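Local coordinates for DUF4785 domain-containing protein (Legionella pneumophila subsp. pneumophila, PDB 4KH9) that is of unknown function but binds calcium ions and probably combines an N-terminal domain with two E-set-like domains, at residues S264-L276 with V284-L297. Residues are numbered along the deposited sequence; the frame is centred on the assembly and turned at random.
Sequences SIPSASLMNVKKL and VVTVDVATASRYAL
L270 reaches from strand 268-276 into the sandwich interior, where its CD2 lies 3.7 Å from V287 CG2 and 3.8 Å from V285 CG1. Its other methyl, CD1, meets L297 CD1 on the facing sheet. With CG anti to its own carbonyl carbon (chi1 -55°), the branched leucine tip can serve both layers, while beta-branched valines suit the extended backbone beneath. On the same inner face V273 lies alongside V285, and A268, whose single methyl lets the ring come close, sets CB 3.6 Å from Y295 CE1. Y295 OH donates to T291 O (2.6 Å), in the carbonyl plane, which ties the ring to the turn between strands 284-289 and 293-297. S267 OG sits at the ring edge and is hydrogen-bonded to D353.

Across the outer face, the flexible selenomethionine M271 bends at chi3 (65°) and rests SE on T286 CG2 and D288 CB, both at 3.9 Å.

The backbones form an antiparallel ladder, with S269 and D288 paired in both directions. A beta bulge between L270 and V273 shifts the register by one: M271 N bonds to T286 O, and T286 N to N272 O.

This hairpin belongs to the C-terminal domain's beta sandwich. Strand 2-3 flanks 268-278, strand 325-333 flanks 281-289, and L349 and L351 of strand 345-353 pack against the inner face from the opposing sheet.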
ATOM      1  N   SER A 264       3.344 -10.656  -5.542  1.00 34.28           N
ATOM      2  CA  SER A 264       2.828 -11.714  -6.421  1.00 34.72           C
ATOM      3  C   SER A 264       3.527 -13.065  -6.179  1.00 38.18           C
ATOM      4  O   SER A 264       4.609 -13.135  -5.604  1.00 36.98           O
ATOM      5  CB  SER A 264       2.962 -11.322  -7.891  1.00 37.47           C
ATOM      6  OG  SER A 264       4.315 -11.248  -8.306  1.00 37.36           O
ATOM      7  N   ILE A 265       2.898 -14.123  -6.645  1.00 35.28           N
ATOM      8  CA  ILE A 265       3.434 -15.477  -6.632  1.00 35.22           C
ATOM      9  C   ILE A 265       4.073 -15.710  -8.023  1.00 39.65           C
ATOM     10  O   ILE A 265       3.427 -15.402  -9.025  1.00 38.79           O
ATOM     11  CB  ILE A 265       2.327 -16.490  -6.281  1.00 38.47           C
ATOM     12  CG1 ILE A 265       1.860 -16.295  -4.814  1.00 40.56           C
ATOM     13  CG2 ILE A 265       2.772 -17.935  -6.515  1.00 38.71           C
ATOM     14  CD1 ILE A 265       0.401 -16.383  -4.681  1.00 51.79           C
ATOM     15  N   PRO A 266       5.328 -16.184  -8.117  1.00 37.36           N
ATOM     16  CA  PRO A 266       5.946 -16.375  -9.451  1.00 36.43           C
ATOM     17  C   PRO A 266       5.359 -17.616 -10.137  1.00 38.72           C
ATOM     18  O   PRO A 266       6.021 -18.645 -10.265  1.00 37.04           O
ATOM     19  CB  PRO A 266       7.433 -16.526  -9.113  1.00 38.55           C
ATOM     20  CG  PRO A 266       7.465 -17.104  -7.728  1.00 43.69           C
ATOM     21  CD  PRO A 266       6.264 -16.545  -7.019  1.00 39.99           C
ATOM     22  N   SER A 267       4.079 -17.515 -10.551  1.00 34.13           N
ATOM     23  CA  SER A 267       3.259 -18.594 -11.148  1.00 32.17           C
ATOM     24  C   SER A 267       3.773 -19.052 -12.511  1.00 36.04           C
ATOM     25  O   SER A 267       3.374 -20.116 -12.983  1.00 36.67           O
ATOM     26  CB  SER A 267       1.823 -18.125 -11.291  1.00 30.46           C
ATOM     27  OG  SER A 267       1.756 -16.817 -11.842  1.00 34.00           O
ATOM     28  N   ALA A 268       4.626 -18.238 -13.157  1.00 32.18           N
ATOM     29  CA  ALA A 268       5.218 -18.551 -14.460  1.00 31.04           C
ATOM     30  C   ALA A 268       6.456 -17.703 -14.686  1.00 35.30           C
ATOM     31  O   ALA A 268       6.564 -16.596 -14.137  1.00 36.49           O
ATOM     32  CB  ALA A 268       4.207 -18.330 -15.582  1.00 31.54           C
ATOM     33  N   SER A 269       7.410 -18.238 -15.459  1.00 31.16           N
ATOM     34  CA  SER A 269       8.651 -17.542 -15.751  1.00 32.13           C
ATOM     35  C   SER A 269       9.047 -17.667 -17.209  1.00 35.41           C
ATOM     36  O   SER A 269       8.781 -18.686 -17.831  1.00 35.63           O
ATOM     37  CB  SER A 269       9.781 -18.089 -14.881  1.00 37.38           C
ATOM     38  OG  SER A 269       9.536 -17.824 -13.510  1.00 44.55           O
ATOM     39  N   LEU A 270       9.677 -16.620 -17.743  1.00 32.49           N
ATOM     40  CA  LEU A 270      10.256 -16.599 -19.094  1.00 33.61           C
ATOM     41  C   LEU A 270      11.671 -17.176 -19.009  1.00 41.20           C
ATOM     42  O   LEU A 270      12.406 -16.850 -18.064  1.00 38.99           O
ATOM     43  CB  LEU A 270      10.270 -15.184 -19.689  1.00 33.20           C
ATOM     44  CG  LEU A 270       8.945 -14.425 -19.761  1.00 37.82           C
ATOM     45  CD1 LEU A 270       9.179 -13.013 -20.247  1.00 38.77           C
ATOM     46  CD2 LEU A 270       7.929 -15.139 -20.654  1.00 36.85           C
HETATM   47  N   MSE A 271      12.067 -18.020 -19.981  1.00 42.14           N
HETATM   48  CA  MSE A 271      13.389 -18.661 -19.931  1.00 44.44           C
HETATM   49  C   MSE A 271      14.324 -18.271 -21.088  1.00 49.33           C
HETATM   50  O   MSE A 271      15.471 -17.912 -20.841  1.00 51.06           O
HETATM   51  CB  MSE A 271      13.229 -20.184 -19.915  1.00 48.13           C
HETATM   52  CG  MSE A 271      12.475 -20.699 -18.695  1.00 57.70           C
HETATM   53 SE   MSE A 271      12.029 -22.581 -18.853  0.75 69.85          SE
HETATM   54  CE  MSE A 271      13.890 -23.349 -18.843  1.00 67.54           C
ATOM     55  N   ASN A 272      13.870 -18.393 -22.331  1.00 44.96           N
ATOM     56  CA  ASN A 272      14.696 -18.123 -23.515  1.00 46.23           C
ATOM     57  C   ASN A 272      13.917 -17.326 -24.531  1.00 49.65           C
ATOM     58  O   ASN A 272      12.749 -17.623 -24.731  1.00 49.46           O
ATOM     59  CB  ASN A 272      15.166 -19.447 -24.171  1.00 47.96           C
ATOM     60  CG  ASN A 272      16.001 -20.356 -23.302  1.00 77.93           C
ATOM     61  OD1 ASN A 272      17.245 -20.292 -23.302  1.00 78.21           O
ATOM     62  ND2 ASN A 272      15.342 -21.285 -22.610  1.00 59.98           N
ATOM     63  N   VAL A 273      14.550 -16.349 -25.195  1.00 44.75           N
ATOM     64  CA  VAL A 273      13.882 -15.558 -26.225  1.00 43.70           C
ATOM     65  C   VAL A 273      14.762 -15.603 -27.484  1.00 48.32           C
ATOM     66  O   VAL A 273      15.988 -15.505 -27.405  1.00 47.96           O
ATOM     67  CB  VAL A 273      13.495 -14.116 -25.776  1.00 47.05           C
ATOM     68  CG1 VAL A 273      14.678 -13.334 -25.222  1.00 47.43           C
ATOM     69  CG2 VAL A 273      12.789 -13.340 -26.883  1.00 47.00           C
ATOM     70  N   LYS A 274      14.128 -15.841 -28.630  1.00 45.81           N
ATOM     71  CA  LYS A 274      14.812 -15.911 -29.920  1.00 47.40           C
ATOM     72  C   LYS A 274      13.941 -15.227 -30.971  1.00 52.90           C
ATOM     73  O   LYS A 274      12.717 -15.170 -30.832  1.00 50.99           O
ATOM     74  CB  LYS A 274      15.109 -17.387 -30.291  1.00 49.61           C
ATOM     75  CG  LYS A 274      15.971 -17.598 -31.534  1.00 80.55           C
ATOM     76  CD  LYS A 274      15.892 -19.038 -32.060  1.00 94.33           C
ATOM     77  CE  LYS A 274      16.724 -19.266 -33.305  1.00102.17           C
ATOM     78  NZ  LYS A 274      18.188 -19.246 -33.028  1.00109.56           N
ATOM     79  N   LYS A 275      14.585 -14.683 -32.000  1.00 52.67           N
ATOM     80  CA  LYS A 275      13.921 -14.072 -33.150  1.00 53.54           C
ATOM     81  C   LYS A 275      13.640 -15.212 -34.119  1.00 59.10           C
ATOM     82  O   LYS A 275      14.548 -15.978 -34.450  1.00 58.58           O
ATOM     83  CB  LYS A 275      14.788 -12.949 -33.747  1.00 56.34           C
ATOM     84  CG  LYS A 275      14.183 -12.216 -34.932  1.00 63.85           C
ATOM     85  CD  LYS A 275      15.180 -11.185 -35.468  1.00 71.63           C
ATOM     86  CE  LYS A 275      15.061 -11.013 -36.962  1.00 77.46           C
ATOM     87  NZ  LYS A 275      16.076 -10.074 -37.508  1.00 80.30           N
ATOM     88  N   LEU A 276      12.357 -15.397 -34.461  1.00 57.55           N
ATOM     89  CA  LEU A 276      11.877 -16.475 -35.333  1.00 58.50           C
ATOM     90  C   LEU A 276      11.925 -16.042 -36.796  1.00 63.82           C
ATOM     91  O   LEU A 276      12.359 -16.827 -37.644  1.00 64.20           O
ATOM     92  CB  LEU A 276      10.429 -16.863 -34.918  1.00 57.67           C
ATOM     93  CG  LEU A 276       9.842 -18.191 -35.426  1.00 62.32           C
ATOM     94  CD1 LEU A 276      10.502 -19.394 -34.764  1.00 62.25           C
ATOM     95  CD2 LEU A 276       8.352 -18.259 -35.149  1.00 62.07           C
ATOM     96  N   VAL A 284       9.883 -15.722 -30.337  1.00 39.76           N
ATOM     97  CA  VAL A 284       9.351 -16.854 -29.584  1.00 39.21           C
ATOM     98  C   VAL A 284      10.032 -16.885 -28.208  1.00 41.67           C
ATOM     99  O   VAL A 284      11.248 -16.737 -28.112  1.00 41.41           O
ATOM    100  CB  VAL A 284       9.433 -18.230 -30.308  1.00 44.12           C
ATOM    101  CG1 VAL A 284       8.383 -18.348 -31.407  1.00 44.36           C
ATOM    102  CG2 VAL A 284      10.826 -18.531 -30.848  1.00 44.67           C
ATOM    103  N   VAL A 285       9.245 -17.053 -27.154  1.00 38.67           N
ATOM    104  CA  VAL A 285       9.764 -17.096 -25.781  1.00 38.93           C
ATOM    105  C   VAL A 285       9.304 -18.380 -25.126  1.00 41.05           C
ATOM    106  O   VAL A 285       8.111 -18.693 -25.185  1.00 40.59           O
ATOM    107  CB  VAL A 285       9.349 -15.864 -24.917  1.00 44.59           C
ATOM    108  CG1 VAL A 285      10.196 -15.756 -23.640  1.00 44.74           C
ATOM    109  CG2 VAL A 285       9.435 -14.570 -25.697  1.00 45.27           C
ATOM    110  N   THR A 286      10.218 -19.083 -24.433  1.00 36.21           N
ATOM    111  CA  THR A 286       9.865 -20.276 -23.659  1.00 36.30           C
ATOM    112  C   THR A 286       9.332 -19.792 -22.290  1.00 40.63           C
ATOM    113  O   THR A 286       9.861 -18.832 -21.715  1.00 40.09           O
ATOM    114  CB  THR A 286      11.068 -21.237 -23.558  1.00 46.13           C
ATOM    115  OG1 THR A 286      11.359 -21.760 -24.851  1.00 47.09           O
ATOM    116  CG2 THR A 286      10.834 -22.385 -22.597  1.00 48.08           C
ATOM    117  N   VAL A 287       8.272 -20.438 -21.793  1.00 37.67           N
ATOM    118  CA  VAL A 287       7.619 -20.099 -20.526  1.00 36.71           C
ATOM    119  C   VAL A 287       7.434 -21.378 -19.695  1.00 41.20           C
ATOM    120  O   VAL A 287       6.956 -22.376 -20.214  1.00 40.66           O
ATOM    121  CB  VAL A 287       6.245 -19.374 -20.752  1.00 39.66           C
ATOM    122  CG1 VAL A 287       5.660 -18.839 -19.451  1.00 37.88           C
ATOM    123  CG2 VAL A 287       6.329 -18.264 -21.795  1.00 40.32           C
ATOM    124  N   ASP A 288       7.801 -21.334 -18.419  1.00 39.95           N
ATOM    125  CA  ASP A 288       7.586 -22.412 -17.460  1.00 40.73           C
ATOM    126  C   ASP A 288       6.386 -21.988 -16.578  1.00 40.84           C
ATOM    127  O   ASP A 288       6.434 -20.929 -15.976  1.00 40.21           O
ATOM    128  CB  ASP A 288       8.864 -22.708 -16.642  1.00 43.82           C
ATOM    129  CG  ASP A 288       8.756 -23.928 -15.732  1.00 61.65           C
ATOM    130  OD1 ASP A 288       8.027 -24.885 -16.095  1.00 64.16           O
ATOM    131  OD2 ASP A 288       9.436 -23.947 -14.683  1.00 71.08           O
ATOM    132  N   VAL A 289       5.291 -22.735 -16.615  1.00 36.25           N
ATOM    133  CA  VAL A 289       4.048 -22.403 -15.898  1.00 35.41           C
ATOM    134  C   VAL A 289       3.838 -23.415 -14.767  1.00 41.50           C
ATOM    135  O   VAL A 289       3.932 -24.620 -15.009  1.00 41.71           O
ATOM    136  CB  VAL A 289       2.822 -22.375 -16.881  1.00 37.42           C
ATOM    137  CG1 VAL A 289       1.520 -22.109 -16.148  1.00 36.08           C
ATOM    138  CG2 VAL A 289       3.016 -21.367 -18.008  1.00 36.71           C
ATOM    139  N   ALA A 290       3.522 -22.920 -13.552  1.00 38.94           N
ATOM    140  CA  ALA A 290       3.270 -23.739 -12.364  1.00 38.14           C
ATOM    141  C   ALA A 290       1.776 -23.903 -12.112  1.00 42.92           C
ATOM    142  O   ALA A 290       1.362 -24.944 -11.593  1.00 43.28           O
ATOM    143  CB  ALA A 290       3.937 -23.101 -11.145  1.00 37.96           C
ATOM    144  N   THR A 291       0.966 -22.869 -12.443  1.00 38.13           N
ATOM    145  CA  THR A 291      -0.485 -22.866 -12.201  1.00 38.49           C
ATOM    146  C   THR A 291      -1.248 -22.507 -13.476  1.00 42.41           C
ATOM    147  O   THR A 291      -0.918 -21.518 -14.128  1.00 41.55           O
ATOM    148  CB  THR A 291      -0.819 -21.888 -11.059  1.00 45.61           C
ATOM    149  OG1 THR A 291      -0.354 -22.446  -9.841  1.00 48.76           O
ATOM    150  CG2 THR A 291      -2.307 -21.597 -10.921  1.00 43.14           C
ATOM    151  N   ALA A 292      -2.297 -23.296 -13.790  1.00 38.27           N
ATOM    152  CA  ALA A 292      -3.190 -23.102 -14.929  1.00 38.09           C
ATOM    153  C   ALA A 292      -3.889 -21.742 -14.798  1.00 40.19           C
ATOM    154  O   ALA A 292      -4.552 -21.472 -13.791  1.00 39.98           O
ATOM    155  CB  ALA A 292      -4.212 -24.243 -14.999  1.00 38.63           C
ATOM    156  N   SER A 293      -3.657 -20.852 -15.766  1.00 35.47           N
ATOM    157  CA  SER A 293      -4.226 -19.503 -15.714  1.00 33.15           C
ATOM    158  C   SER A 293      -4.109 -18.839 -17.049  1.00 32.89           C
ATOM    159  O   SER A 293      -3.551 -19.405 -17.984  1.00 31.82           O
ATOM    160  CB  SER A 293      -3.510 -18.663 -14.643  1.00 35.67           C
ATOM    161  OG  SER A 293      -4.171 -17.435 -14.378  1.00 39.80           O
ATOM    162  N   ARG A 294      -4.612 -17.612 -17.135  1.00 31.56           N
ATOM    163  CA  ARG A 294      -4.458 -16.788 -18.329  1.00 31.09           C
ATOM    164  C   ARG A 294      -3.261 -15.876 -18.122  1.00 31.75           C
ATOM    165  O   ARG A 294      -3.170 -15.153 -17.127  1.00 29.36           O
ATOM    166  CB  ARG A 294      -5.737 -16.000 -18.645  1.00 33.30           C
ATOM    167  CG  ARG A 294      -5.628 -15.229 -19.950  1.00 34.34           C
ATOM    168  CD  ARG A 294      -6.931 -14.535 -20.281  1.00 34.51           C
ATOM    169  NE  ARG A 294      -6.848 -13.883 -21.584  1.00 34.18           N
ATOM    170  CZ  ARG A 294      -6.880 -14.504 -22.759  1.00 39.26           C
ATOM    171  NH1 ARG A 294      -6.959 -15.828 -22.819  1.00 33.37           N
ATOM    172  NH2 ARG A 294      -6.790 -13.811 -23.881  1.00 33.08           N
ATOM    173  N   TYR A 295      -2.338 -15.911 -19.071  1.00 28.50           N
ATOM    174  CA  TYR A 295      -1.116 -15.120 -19.002  1.00 27.51           C
ATOM    175  C   TYR A 295      -0.959 -14.244 -20.227  1.00 33.79           C
ATOM    176  O   TYR A 295      -1.376 -14.627 -21.338  1.00 31.86           O
ATOM    177  CB  TYR A 295       0.109 -16.043 -18.892  1.00 28.03           C
ATOM    178  CG  TYR A 295       0.139 -16.880 -17.636  1.00 29.05           C
ATOM    179  CD1 TYR A 295       0.743 -16.408 -16.475  1.00 30.11           C
ATOM    180  CD2 TYR A 295      -0.391 -18.163 -17.618  1.00 30.02           C
ATOM    181  CE1 TYR A 295       0.772 -17.176 -15.308  1.00 30.51           C
ATOM    182  CE2 TYR A 295      -0.344 -18.952 -16.465  1.00 31.10           C
ATOM    183  CZ  TYR A 295       0.256 -18.460 -15.315  1.00 36.60           C
ATOM    184  OH  TYR A 295       0.264 -19.203 -14.157  1.00 33.65           O
ATOM    185  N   ALA A 296      -0.321 -13.081 -20.043  1.00 30.56           N
ATOM    186  CA  ALA A 296      -0.043 -12.201 -21.167  1.00 30.34           C
ATOM    187  C   ALA A 296       1.411 -11.896 -21.219  1.00 34.03           C
ATOM    188  O   ALA A 296       2.005 -11.489 -20.224  1.00 34.18           O
ATOM    189  CB  ALA A 296      -0.849 -10.915 -21.080  1.00 31.42           C
ATOM    190  N   LEU A 297       2.000 -12.120 -22.373  1.00 33.00           N
ATOM    191  CA  LEU A 297       3.382 -11.772 -22.631  1.00 34.89           C
ATOM    192  C   LEU A 297       3.398 -10.452 -23.359  1.00 39.73           C
ATOM    193  O   LEU A 297       2.870 -10.370 -24.465  1.00 40.54           O
ATOM    194  CB  LEU A 297       4.060 -12.869 -23.438  1.00 36.57           C
ATOM    195  CG  LEU A 297       5.474 -12.576 -23.932  1.00 43.51           C
ATOM    196  CD1 LEU A 297       6.445 -12.336 -22.760  1.00 44.57           C
ATOM    197  CD2 LEU A 297       5.948 -13.678 -24.821  1.00 46.28           C
TER